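Probable 2-hydroxyhepta-2,4-diene-1,7-dioate isomerase (Thermus thermophilus, PDB 2DFU) is probably a metal-dependent isomerase of 2-hydroxyhepta-2,4-diene-1,7-dioate, built on the fold of the fumarylacetoacetate hydrolase family. Local coordinates at residues P43-T48 with L222-T227; A85-G90 with A164-P169; E100-P105 with L252-G257; V142-T147 with D240-A245. All blocks are in the same frame, centred on the assembly; numbering follows the deposited sequence.

Interaction 1: P43-T48 with L222-T227; sequences PPATPT and LDVVLT
The carboxylate of Asp223 is the flat group that joins the two segments, and Thr48 takes hold of it at OD1 in two ways. The hydroxyl of Thr48 donates from OG1 to the syn lone pair of Asp223 OD1 at 2.6 Å, while Thr48 N reaches the same oxygen nearly head-on at 2.8 Å, bent to 142° at the hydrogen. This double grip ties the loop that leads into strand 50-53 to the residue just before strand 224-226, two strands that pair in parallel within the fumarylacetoacetate hydrolase fold. The bond from CA to CB of Asp223 points away from the loop, but CG is placed beside the backbone N (chi1 -88°), which turns the carboxylate back to Thr48. Its OD2 forms a salt bridge with Lys49 and accepts from Glu220 N. Replacing Asp223 by alanine is likely to leave the hydroxyl and N-H of Thr48 without OD1 and the charge of Lys49 without its OD2 mate, with Thr48 OG1 set free to turn. Next to the polar grip, Val224 CG2 packs on Ala45 CB at 3.8 Å and on Pro47 CB at 4.1 Å. At the solvent side Leu222 runs alongside Thr46, its CD1 methyl 3.3 Å from Thr46 OG1.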
loop_
_atom_site.group_PDB
_atom_site.type_symbol
_atom_site.label_atom_id
_atom_site.label_comp_id
_atom_site.label_asym_id
_atom_site.label_seq_id
_atom_site.Cartn_x
_atom_site.Cartn_y
_atom_site.Cartn_z
ATOM N N PRO A 43 -15.363 2.273 -5.847
ATOM C CA PRO A 43 -14.413 1.402 -6.546
ATOM C C PRO A 43 -14.800 -0.024 -6.105
ATOM O O PRO A 43 -15.069 -0.263 -4.924
ATOM C CB PRO A 43 -13.072 1.847 -5.984
ATOM C CG PRO A 43 -13.294 3.314 -5.733
ATOM C CD PRO A 43 -14.662 3.330 -5.094
ATOM N N PRO A 44 -14.835 -0.982 -7.043
ATOM C CA PRO A 44 -15.204 -2.374 -6.759
ATOM C C PRO A 44 -14.196 -3.241 -6.009
ATOM O O PRO A 44 -14.015 -4.418 -6.337
ATOM C CB PRO A 44 -15.508 -2.926 -8.145
ATOM C CG PRO A 44 -14.467 -2.236 -8.979
ATOM C CD PRO A 44 -14.514 -0.803 -8.473
ATOM N N ALA A 45 -13.550 -2.665 -5.005
ATOM C CA ALA A 45 -12.579 -3.399 -4.202
ATOM C C ALA A 45 -12.180 -2.591 -2.976
ATOM O O ALA A 45 -12.388 -1.385 -2.933
ATOM C CB ALA A 45 -11.333 -3.715 -5.038
ATOM N N THR A 46 -11.610 -3.276 -1.986
ATOM C CA THR A 46 -11.113 -2.662 -0.745
ATOM C C THR A 46 -9.730 -3.295 -0.558
ATOM O O THR A 46 -9.518 -4.095 0.350
ATOM C CB THR A 46 -12.006 -3.024 0.470
ATOM O OG1 THR A 46 -12.247 -4.435 0.478
ATOM C CG2 THR A 46 -13.337 -2.297 0.399
ATOM N N PRO A 47 -8.773 -2.935 -1.428
ATOM C CA PRO A 47 -7.395 -3.440 -1.430
ATOM C C PRO A 47 -6.489 -3.087 -0.265
ATOM O O PRO A 47 -6.533 -1.976 0.249
ATOM C CB PRO A 47 -6.840 -2.899 -2.745
ATOM C CG PRO A 47 -7.509 -1.564 -2.842
ATOM C CD PRO A 47 -8.943 -1.887 -2.457
ATOM N N THR A 48 -5.664 -4.048 0.147
ATOM C CA THR A 48 -4.705 -3.801 1.210
ATOM C C THR A 48 -3.552 -3.087 0.515
ATOM O O THR A 48 -2.759 -2.394 1.146
ATOM C CB THR A 48 -4.173 -5.111 1.836
ATOM O OG1 THR A 48 -3.446 -5.859 0.849
ATOM C CG2 THR A 48 -5.329 -5.950 2.377
ATOM N N LEU A 222 -9.155 -9.165 -2.633
ATOM C CA LEU A 222 -9.570 -7.811 -2.981
ATOM C C LEU A 222 -8.432 -6.823 -3.284
ATOM O O LEU A 222 -8.674 -5.629 -3.464
ATOM C CB LEU A 222 -10.524 -7.255 -1.914
ATOM C CG LEU A 222 -11.754 -8.157 -1.696
ATOM C CD1 LEU A 222 -12.716 -7.513 -0.703
ATOM C CD2 LEU A 222 -12.461 -8.404 -3.020
ATOM N N ASP A 223 -7.192 -7.312 -3.346
ATOM C CA ASP A 223 -6.080 -6.436 -3.726
ATOM C C ASP A 223 -6.311 -6.154 -5.209
ATOM O O ASP A 223 -6.959 -6.941 -5.899
ATOM C CB ASP A 223 -4.724 -7.129 -3.570
ATOM C CG ASP A 223 -4.144 -6.979 -2.179
ATOM O OD1 ASP A 223 -4.678 -6.177 -1.388
ATOM O OD2 ASP A 223 -3.138 -7.654 -1.885
ATOM N N VAL A 224 -5.777 -5.042 -5.696
ATOM C CA VAL A 224 -5.943 -4.670 -7.093
ATOM C C VAL A 224 -4.595 -4.712 -7.816
ATOM O O VAL A 224 -3.564 -4.322 -7.261
ATOM C CB VAL A 224 -6.560 -3.240 -7.208
ATOM C CG1 VAL A 224 -6.542 -2.764 -8.644
ATOM C CG2 VAL A 224 -7.991 -3.252 -6.682
ATOM N N VAL A 225 -4.600 -5.208 -9.046
ATOM C CA VAL A 225 -3.372 -5.275 -9.837
ATOM C C VAL A 225 -3.659 -4.635 -11.185
ATOM O O VAL A 225 -4.642 -4.995 -11.838
ATOM C CB VAL A 225 -2.922 -6.747 -10.057
ATOM C CG1 VAL A 225 -1.692 -6.793 -10.949
ATOM C CG2 VAL A 225 -2.625 -7.417 -8.711
ATOM N N LEU A 226 -2.829 -3.671 -11.584
ATOM C CA LEU A 226 -2.996 -2.991 -12.870
ATOM C C LEU A 226 -2.092 -3.673 -13.894
ATOM O O LEU A 226 -0.952 -4.022 -13.588
ATOM C CB LEU A 226 -2.635 -1.505 -12.754
ATOM C CG LEU A 226 -3.337 -0.690 -11.659
ATOM C CD1 LEU A 226 -3.101 0.801 -11.918
ATOM C CD2 LEU A 226 -4.823 -0.983 -11.635
ATOM N N THR A 227 -2.593 -3.844 -15.113
ATOM C CA THR A 227 -1.843 -4.546 -16.149
ATOM C C THR A 227 -1.148 -3.740 -17.257
ATOM O O THR A 227 -0.910 -4.266 -18.346
ATOM C CB THR A 227 -2.753 -5.589 -16.809
ATOM O OG1 THR A 227 -3.842 -4.927 -17.464
ATOM C CG2 THR A 227 -3.324 -6.525 -15.758
#

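Interaction 2: A85-G90 with A164-P169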
loop_
_atom_site.group_PDB
_atom_site.type_symbol
_atom_site.label_atom_id
_atom_site.label_comp_id
_atom_site.label_asym_id
_atom_site.label_seq_id
_atom_site.Cartn_x
_atom_site.Cartn_y
_atom_site.Cartn_z
ATOM N N ALA A 85 -5.125 6.579 -3.408
ATOM C CA ALA A 85 -5.215 6.947 -4.819
ATOM C C ALA A 85 -6.570 6.606 -5.434
ATOM O O ALA A 85 -6.918 7.121 -6.493
ATOM C CB ALA A 85 -4.095 6.255 -5.619
ATOM N N LEU A 86 -7.329 5.737 -4.775
ATOM C CA LEU A 86 -8.629 5.339 -5.296
ATOM C C LEU A 86 -9.614 6.500 -5.403
ATOM O O LEU A 86 -9.738 7.327 -4.494
ATOM C CB LEU A 86 -9.221 4.228 -4.433
ATOM C CG LEU A 86 -8.441 2.913 -4.488
ATOM C CD1 LEU A 86 -8.971 1.955 -3.443
ATOM C CD2 LEU A 86 -8.556 2.313 -5.880
ATOM N N ALA A 87 -10.315 6.556 -6.529
ATOM C CA ALA A 87 -11.296 7.602 -6.767
ATOM C C ALA A 87 -12.557 6.967 -7.341
ATOM O O ALA A 87 -12.475 6.091 -8.201
ATOM C CB ALA A 87 -10.727 8.633 -7.730
ATOM N N ARG A 88 -13.720 7.403 -6.860
ATOM C CA ARG A 88 -15.000 6.864 -7.315
ATOM C C ARG A 88 -15.220 6.983 -8.812
ATOM O O ARG A 88 -14.899 7.997 -9.422
ATOM C CB ARG A 88 -16.172 7.555 -6.601
ATOM C CG ARG A 88 -16.237 7.325 -5.098
ATOM C CD ARG A 88 -17.507 7.927 -4.523
ATOM N NE ARG A 88 -17.516 9.379 -4.684
ATOM C CZ ARG A 88 -16.889 10.215 -3.866
ATOM N NH1 ARG A 88 -16.213 9.742 -2.822
ATOM N NH2 ARG A 88 -16.922 11.520 -4.100
ATOM N N PRO A 89 -15.777 5.930 -9.424
ATOM C CA PRO A 89 -16.057 5.903 -10.856
ATOM C C PRO A 89 -17.386 6.605 -11.111
ATOM O O PRO A 89 -18.294 6.561 -10.280
ATOM C CB PRO A 89 -16.155 4.414 -11.153
ATOM C CG PRO A 89 -16.812 3.893 -9.902
ATOM C CD PRO A 89 -16.059 4.619 -8.807
ATOM N N GLY A 90 -17.505 7.255 -12.257
ATOM C CA GLY A 90 -18.762 7.900 -12.559
ATOM C C GLY A 90 -19.838 6.843 -12.752
ATOM O O GLY A 90 -19.588 5.793 -13.348
ATOM N N ALA A 164 -0.505 9.834 -5.529
ATOM C CA ALA A 164 -1.111 11.023 -4.939
ATOM C C ALA A 164 -2.603 10.726 -4.790
ATOM O O ALA A 164 -3.126 9.842 -5.466
ATOM C CB ALA A 164 -0.905 12.236 -5.860
ATOM N N ASP A 165 -3.289 11.448 -3.910
ATOM C CA ASP A 165 -4.721 11.232 -3.720
ATOM C C ASP A 165 -5.484 11.266 -5.049
ATOM O O ASP A 165 -5.215 12.106 -5.901
ATOM C CB ASP A 165 -5.311 12.293 -2.778
ATOM C CG ASP A 165 -4.862 12.115 -1.331
ATOM O OD1 ASP A 165 -4.361 11.026 -0.979
ATOM O OD2 ASP A 165 -5.029 13.063 -0.541
ATOM N N LYS A 166 -6.431 10.346 -5.205
ATOM C CA LYS A 166 -7.265 10.231 -6.404
ATOM C C LYS A 166 -6.526 9.885 -7.699
ATOM O O LYS A 166 -7.075 10.061 -8.786
ATOM C CB LYS A 166 -8.076 11.518 -6.634
ATOM C CG LYS A 166 -8.696 12.142 -5.389
ATOM C CD LYS A 166 -9.514 11.159 -4.552
ATOM C CE LYS A 166 -10.052 11.865 -3.304
ATOM N NZ LYS A 166 -10.835 10.977 -2.416
ATOM N N PHE A 167 -5.288 9.405 -7.608
ATOM C CA PHE A 167 -4.563 9.043 -8.826
ATOM C C PHE A 167 -4.968 7.681 -9.375
ATOM O O PHE A 167 -4.279 7.114 -10.226
ATOM C CB PHE A 167 -3.054 9.082 -8.592
ATOM C CG PHE A 167 -2.432 10.428 -8.870
ATOM C CD1 PHE A 167 -3.188 11.597 -8.777
ATOM C CD2 PHE A 167 -1.084 10.524 -9.209
ATOM C CE1 PHE A 167 -2.610 12.846 -9.018
ATOM C CE2 PHE A 167 -0.494 11.767 -9.452
ATOM C CZ PHE A 167 -1.260 12.930 -9.356
ATOM N N LEU A 168 -6.087 7.150 -8.898
ATOM C CA LEU A 168 -6.542 5.861 -9.396
ATOM C C LEU A 168 -8.054 5.687 -9.495
ATOM O O LEU A 168 -8.671 5.019 -8.660
ATOM C CB LEU A 168 -5.957 4.709 -8.562
ATOM C CG LEU A 168 -6.282 3.307 -9.113
ATOM C CD1 LEU A 168 -5.684 3.142 -10.512
ATOM C CD2 LEU A 168 -5.744 2.238 -8.174
ATOM N N PRO A 169 -8.680 6.326 -10.495
ATOM C CA PRO A 169 -10.130 6.162 -10.638
ATOM C C PRO A 169 -10.285 4.663 -10.925
ATOM O O PRO A 169 -9.495 4.101 -11.688
ATOM C CB PRO A 169 -10.451 7.016 -11.865
ATOM C CG PRO A 169 -9.451 8.131 -11.768
ATOM C CD PRO A 169 -8.175 7.392 -11.384
HETATM O O HOH W 1 -12.240 7.922 -3.062
#
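Leu168 extends its CG anti to the backbone N (chi1 -174°), whereas Leu86 keeps its CG beside the backbone N (chi1 -66°), and the two side chains thereby run side by side until their CD2 methyls meet at 3.6 Å. They belong to the parallel pairing of strand 86-87 with the start of strand 168-175, in the fumarylacetoacetate hydrolase-type fold; Leu86 bridges to Leu168 and Ala87 to Pro169, with the leucines on one face and Ala87 and Pro169 on the other. Ala87 N donates to Leu168 O at 3.1 Å, from above the carbonyl plane. The bond from Leu168 N to Ala85 O is weak, bent to 127° at the hydrogen, and its length is doubtful. Pro169 has no N-H to give, but its CA carries a C-H to Ala87 O at 3.4 Å. Just before the strand, a type II turn from Ala164 to Phe167 is closed by Phe167 N on Ala164 O, and Ala164 CB sits over the centre of one face of the Phe167 ring.

Lys166, bent at its second torsion, lays CD against Leu86 O at 3.8 Å. Water 1 donates to that oxygen at 2.9 Å and is met weakly by Lys166 NZ, whose salt bridge is to Glu100. This carboxylate is likely to balance the ammonium and ease its proximity to the guanidinium of Arg88, 5.5 Å from Lys166 NZ to Arg88 NH1.

Interaction 3: E100-P105 with L252-G257; sequences EPVPYP and LFTLIG
Strand 102-104 forms an outer edge, within this chain, of a five-stranded mixed sheet in the fumarylacetoacetate hydrolase fold, and it runs parallel to its neighbour, strand 250-259. The local strand axes come within 4.4 Å and diverge by 32°. Val102 makes both backbone hydrogen bonds between the two segments, and strand 102-104 is only weakly bonded: the N-H of Val102 points to Leu255 O, 2.9 Å from N, nearly straight and close to the direction of the carbonyl bond, and its own O accepts from Gly257 N at 2.7 Å, the donor standing above the carbonyl plane. The two bonds flank Ile256, the bridge partner of Val102, in the regular pattern of a parallel ladder. Pro101 and Pro103 have no N-H, which limits what this short strand can offer; Tyr104 makes a backbone hydrogen bond with Glu260.

On the outer side Leu255 holds CG between its backbone N and carbonyl carbon (chi1 63°), and this brings CD1 alongside the Pro101 ring, 3.4 Å from Pro101 CB, a tight fit. Gly257 lies against the same proline, where a CB would be crowded by Pro101 CB. On the inner side Ile256 CG2 meets Tyr104 CB at 4.1 Å and approaches the ring obliquely, while Tyr104 OH bonds to Leu111 N. Upstream of the bridge, where Glu100 is still loop, water 2 links the segments, accepting from Thr254 OG1 at 2.7 Å and donating to Glu100 O at 2.7 Å.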
loop_
_atom_site.group_PDB
_atom_site.type_symbol
_atom_site.label_atom_id
_atom_site.label_comp_id
_atom_site.label_asym_id
_atom_site.label_seq_id
_atom_site.Cartn_x
_atom_site.Cartn_y
_atom_site.Cartn_z
ATOM N N GLU A 100 -15.892 11.047 -9.208
ATOM C CA GLU A 100 -15.095 11.821 -8.271
ATOM C C GLU A 100 -13.983 12.479 -9.070
ATOM O O GLU A 100 -13.187 11.799 -9.715
ATOM C CB GLU A 100 -14.513 10.916 -7.188
ATOM C CG GLU A 100 -13.547 11.618 -6.248
ATOM C CD GLU A 100 -13.257 10.807 -4.994
ATOM O OE1 GLU A 100 -13.315 9.558 -5.065
ATOM O OE2 GLU A 100 -12.964 11.420 -3.941
ATOM N N PRO A 101 -13.916 13.818 -9.041
ATOM C CA PRO A 101 -12.874 14.519 -9.793
ATOM C C PRO A 101 -11.470 14.242 -9.277
ATOM O O PRO A 101 -11.260 14.069 -8.077
ATOM C CB PRO A 101 -13.245 15.997 -9.623
ATOM C CG PRO A 101 -14.722 15.970 -9.311
ATOM C CD PRO A 101 -14.826 14.776 -8.390
ATOM N N VAL A 102 -10.521 14.179 -10.200
ATOM C CA VAL A 102 -9.122 13.999 -9.847
ATOM C C VAL A 102 -8.579 15.428 -9.895
ATOM O O VAL A 102 -8.513 16.040 -10.960
ATOM C CB VAL A 102 -8.363 13.155 -10.893
ATOM C CG1 VAL A 102 -6.883 13.102 -10.537
ATOM C CG2 VAL A 102 -8.947 11.754 -10.963
ATOM N N PRO A 103 -8.214 15.991 -8.736
ATOM C CA PRO A 103 -7.689 17.358 -8.730
ATOM C C PRO A 103 -6.365 17.453 -9.483
ATOM O O PRO A 103 -5.501 16.602 -9.311
ATOM C CB PRO A 103 -7.501 17.651 -7.241
ATOM C CG PRO A 103 -8.499 16.756 -6.576
ATOM C CD PRO A 103 -8.365 15.481 -7.364
ATOM N N TYR A 104 -6.207 18.465 -10.331
ATOM C CA TYR A 104 -4.935 18.628 -11.025
ATOM C C TYR A 104 -4.048 19.197 -9.915
ATOM O O TYR A 104 -4.236 20.334 -9.486
ATOM C CB TYR A 104 -5.060 19.617 -12.183
ATOM C CG TYR A 104 -3.876 19.550 -13.115
ATOM C CD1 TYR A 104 -2.592 19.836 -12.659
ATOM C CD2 TYR A 104 -4.030 19.140 -14.440
ATOM C CE1 TYR A 104 -1.488 19.710 -13.492
ATOM C CE2 TYR A 104 -2.934 19.009 -15.284
ATOM C CZ TYR A 104 -1.666 19.294 -14.802
ATOM O OH TYR A 104 -0.573 19.139 -15.618
ATOM N N PRO A 105 -3.074 18.407 -9.435
ATOM C CA PRO A 105 -2.154 18.790 -8.361
ATOM C C PRO A 105 -1.319 20.044 -8.546
ATOM O O PRO A 105 -1.010 20.456 -9.661
ATOM C CB PRO A 105 -1.277 17.550 -8.195
ATOM C CG PRO A 105 -2.121 16.446 -8.737
ATOM C CD PRO A 105 -2.717 17.080 -9.953
ATOM N N LEU A 252 -15.305 3.025 -17.659
ATOM C CA LEU A 252 -14.949 3.845 -16.518
ATOM C C LEU A 252 -15.029 5.318 -16.910
ATOM O O LEU A 252 -14.386 5.751 -17.870
ATOM C CB LEU A 252 -13.532 3.522 -16.058
ATOM C CG LEU A 252 -12.884 4.458 -15.033
ATOM C CD1 LEU A 252 -13.731 4.532 -13.762
ATOM C CD2 LEU A 252 -11.480 3.944 -14.720
ATOM N N PHE A 253 -15.817 6.080 -16.162
ATOM C CA PHE A 253 -15.969 7.507 -16.408
ATOM C C PHE A 253 -15.286 8.288 -15.287
ATOM O O PHE A 253 -15.518 8.027 -14.108
ATOM C CB PHE A 253 -17.450 7.887 -16.436
ATOM C CG PHE A 253 -18.216 7.271 -17.566
ATOM C CD1 PHE A 253 -18.195 7.849 -18.835
ATOM C CD2 PHE A 253 -18.985 6.129 -17.360
ATOM C CE1 PHE A 253 -18.937 7.303 -19.884
ATOM C CE2 PHE A 253 -19.728 5.576 -18.401
ATOM C CZ PHE A 253 -19.704 6.170 -19.668
ATOM N N THR A 254 -14.440 9.238 -15.653
ATOM C CA THR A 254 -13.769 10.056 -14.659
ATOM C C THR A 254 -13.469 11.418 -15.268
ATOM O O THR A 254 -13.686 11.635 -16.462
ATOM C CB THR A 254 -12.457 9.399 -14.166
ATOM O OG1 THR A 254 -11.939 10.150 -13.064
ATOM C CG2 THR A 254 -11.423 9.375 -15.267
ATOM N N LEU A 255 -12.985 12.346 -14.453
ATOM C CA LEU A 255 -12.680 13.676 -14.956
ATOM C C LEU A 255 -11.658 14.408 -14.102
ATOM O O LEU A 255 -11.478 14.111 -12.915
ATOM C CB LEU A 255 -13.966 14.506 -15.068
ATOM C CG LEU A 255 -14.765 14.820 -13.802
ATOM C CD1 LEU A 255 -14.011 15.817 -12.941
ATOM C CD2 LEU A 255 -16.100 15.407 -14.191
ATOM N N ILE A 256 -10.990 15.372 -14.720
ATOM C CA ILE A 256 -9.983 16.151 -14.033
ATOM C C ILE A 256 -10.587 17.426 -13.471
ATOM O O ILE A 256 -11.293 18.161 -14.170
ATOM C CB ILE A 256 -8.840 16.514 -14.980
ATOM C CG1 ILE A 256 -8.391 15.267 -15.740
ATOM C CG2 ILE A 256 -7.672 17.093 -14.183
ATOM C CD1 ILE A 256 -7.934 14.125 -14.833
ATOM N N GLY A 257 -10.309 17.680 -12.197
ATOM C CA GLY A 257 -10.822 18.875 -11.558
ATOM C C GLY A 257 -9.906 20.063 -11.784
ATOM O O GLY A 257 -8.899 19.943 -12.486
HETATM O O HOH W 2 -12.885 9.340 -10.659
#

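Interaction 4: V142-T147 with D240-A245; sequences VAVDIT and DRLEVA
Val244 is a wedge whose two methyls divide between Val142 and Val144. One branch, Val244 CG1, presses on Val142 CG1 at 3.3 Å, closer than carbons usually approach, and the Val142 methyl also lies 3.6 Å from Val244 CB, sitting against the root of the fork. The other branch, Val244 CG2, meets Val144 CG2 at 3.6 Å. The bump of Val244 thus fits the hollow between two valines that lie two residues apart on the same side of strand 142-144. All three valines set CG1 anti to the backbone N, for instance at chi1 -176° in Val244, and in Val244 this spreads the methyls so that each faces a different valine. Farther along, Leu242 CD2 comes within 4.4 Å of Val144 CG1, a looser touch that extends the apolar seam. No hydrogen bond crosses it: the strands pack through side chains, face to face, with their local axes 7.6 Å apart and an angle of 144° between their directions.

The seam joins two layers of the fold. Strand 137-148 lies between strands 111-121 and 168-175, and strand 241-246 between strands 250-259 and 184-189. Leu252 reaches Val142 and Val144 from the strand next to Val244, Pro169 covers Val144 from its own layer, and Leu236 and Tyr113 pack on Leu242.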
loop_
_atom_site.group_PDB
_atom_site.type_symbol
_atom_site.label_atom_id
_atom_site.label_comp_id
_atom_site.label_asym_id
_atom_site.label_seq_id
_atom_site.Cartn_x
_atom_site.Cartn_y
_atom_site.Cartn_z
ATOM N N VAL A 142 -11.928 -1.663 -14.671
ATOM C CA VAL A 142 -11.154 -0.705 -15.446
ATOM C C VAL A 142 -10.514 0.336 -14.543
ATOM O O VAL A 142 -11.015 0.612 -13.455
ATOM C CB VAL A 142 -12.063 0.014 -16.470
ATOM C CG1 VAL A 142 -11.227 0.791 -17.463
ATOM C CG2 VAL A 142 -12.947 -1.009 -17.180
ATOM N N ALA A 143 -9.410 0.916 -14.997
ATOM C CA ALA A 143 -8.732 1.934 -14.210
ATOM C C ALA A 143 -8.055 2.966 -15.080
ATOM O O ALA A 143 -7.840 2.760 -16.273
ATOM C CB ALA A 143 -7.688 1.294 -13.311
ATOM N N VAL A 144 -7.741 4.095 -14.466
ATOM C CA VAL A 144 -6.997 5.142 -15.132
ATOM C C VAL A 144 -5.821 5.358 -14.189
ATOM O O VAL A 144 -6.005 5.778 -13.048
ATOM C CB VAL A 144 -7.776 6.463 -15.247
ATOM C CG1 VAL A 144 -6.837 7.557 -15.712
ATOM C CG2 VAL A 144 -8.926 6.316 -16.211
ATOM N N ASP A 145 -4.623 5.040 -14.652
ATOM C CA ASP A 145 -3.429 5.217 -13.841
ATOM C C ASP A 145 -2.953 6.655 -14.044
ATOM O O ASP A 145 -2.202 6.943 -14.976
ATOM C CB ASP A 145 -2.363 4.197 -14.285
ATOM C CG ASP A 145 -1.005 4.419 -13.628
ATOM O OD1 ASP A 145 -0.896 5.267 -12.719
ATOM O OD2 ASP A 145 -0.037 3.737 -14.029
ATOM N N ILE A 146 -3.426 7.564 -13.194
ATOM C CA ILE A 146 -3.030 8.967 -13.284
ATOM C C ILE A 146 -1.538 9.085 -12.954
ATOM O O ILE A 146 -1.075 8.556 -11.940
ATOM C CB ILE A 146 -3.841 9.837 -12.309
ATOM C CG1 ILE A 146 -5.330 9.770 -12.668
ATOM C CG2 ILE A 146 -3.336 11.279 -12.351
ATOM C CD1 ILE A 146 -5.688 10.473 -13.970
ATOM N N THR A 147 -0.796 9.794 -13.803
ATOM C CA THR A 147 0.646 9.937 -13.628
ATOM C C THR A 147 1.189 11.368 -13.716
ATOM O O THR A 147 0.902 12.097 -14.669
ATOM C CB THR A 147 1.395 9.101 -14.704
ATOM O OG1 THR A 147 0.946 7.743 -14.661
ATOM C CG2 THR A 147 2.885 9.154 -14.478
ATOM N N ASP A 240 -10.827 18.036 -18.219
ATOM C CA ASP A 240 -10.873 16.933 -19.171
ATOM C C ASP A 240 -11.823 15.830 -18.715
ATOM O O ASP A 240 -11.835 15.450 -17.540
ATOM C CB ASP A 240 -9.488 16.315 -19.378
ATOM C CG ASP A 240 -8.629 17.100 -20.346
ATOM O OD1 ASP A 240 -9.165 17.953 -21.094
ATOM O OD2 ASP A 240 -7.407 16.846 -20.366
ATOM N N ARG A 241 -12.620 15.327 -19.654
ATOM C CA ARG A 241 -13.557 14.247 -19.378
ATOM C C ARG A 241 -13.000 12.977 -19.997
ATOM O O ARG A 241 -12.727 12.932 -21.197
ATOM C CB ARG A 241 -14.928 14.562 -19.974
ATOM C CG ARG A 241 -15.651 15.687 -19.255
ATOM C CD ARG A 241 -17.034 15.898 -19.838
ATOM N NE ARG A 241 -17.842 16.750 -18.978
ATOM C CZ ARG A 241 -19.121 17.028 -19.194
ATOM N NH1 ARG A 241 -19.746 16.518 -20.251
ATOM N NH2 ARG A 241 -19.776 17.811 -18.347
ATOM N N LEU A 242 -12.824 11.946 -19.178
ATOM C CA LEU A 242 -12.172 10.695 -19.540
ATOM C C LEU A 242 -13.119 9.491 -19.495
ATOM O O LEU A 242 -13.942 9.310 -18.605
ATOM C CB LEU A 242 -11.001 10.438 -18.604
ATOM C CG LEU A 242 -9.789 11.304 -18.905
ATOM C CD1 LEU A 242 -9.862 12.652 -18.194
ATOM C CD2 LEU A 242 -8.488 10.663 -18.433
ATOM N N GLU A 243 -12.953 8.672 -20.522
ATOM C CA GLU A 243 -13.736 7.459 -20.632
ATOM C C GLU A 243 -12.825 6.301 -21.036
ATOM O O GLU A 243 -12.170 6.337 -22.060
ATOM C CB GLU A 243 -14.734 7.730 -21.760
ATOM C CG GLU A 243 -15.840 6.694 -21.907
ATOM C CD GLU A 243 -16.785 7.175 -22.996
ATOM O OE1 GLU A 243 -17.372 6.345 -23.677
ATOM O OE2 GLU A 243 -16.887 8.389 -23.192
ATOM N N VAL A 244 -12.760 5.269 -20.175
ATOM C CA VAL A 244 -12.015 4.088 -20.592
ATOM C C VAL A 244 -12.933 2.886 -20.771
ATOM O O VAL A 244 -13.557 2.412 -19.830
ATOM C CB VAL A 244 -10.943 3.764 -19.548
ATOM C CG1 VAL A 244 -10.097 2.579 -20.022
ATOM C CG2 VAL A 244 -10.044 4.962 -19.337
ATOM N N ALA A 245 -13.082 2.399 -21.994
ATOM C CA ALA A 245 -13.981 1.292 -22.252
ATOM C C ALA A 245 -13.205 0.000 -22.468
ATOM O O ALA A 245 -12.259 -0.047 -23.254
ATOM C CB ALA A 245 -14.842 1.599 -23.464
#

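Strand 168-175 connects much of the set. Interaction 1 reaches interaction 2 through Leu226 CD1, 3.8 Å from Leu168 CD1, and Leu226 CD2 also lies 4.0 Å from Ala143 CB of interaction 4. Interactions 2 and 4 share neighbouring strands, with Pro169 O 3.3 Å from Val144 N. Interactions 2 and 3, centred about 8 Å apart, are joined by the salt bridge of Lys166 NZ to Glu100 OE2 at 2.7 Å; interactions 3 and 4 adjoin in one sheet, where Leu252 N lies 2.9 Å from Val244 O. Asp145, in segment 142-147, lies close to Glu114 and Glu116, an acidic cluster consistent with the metal site of this family.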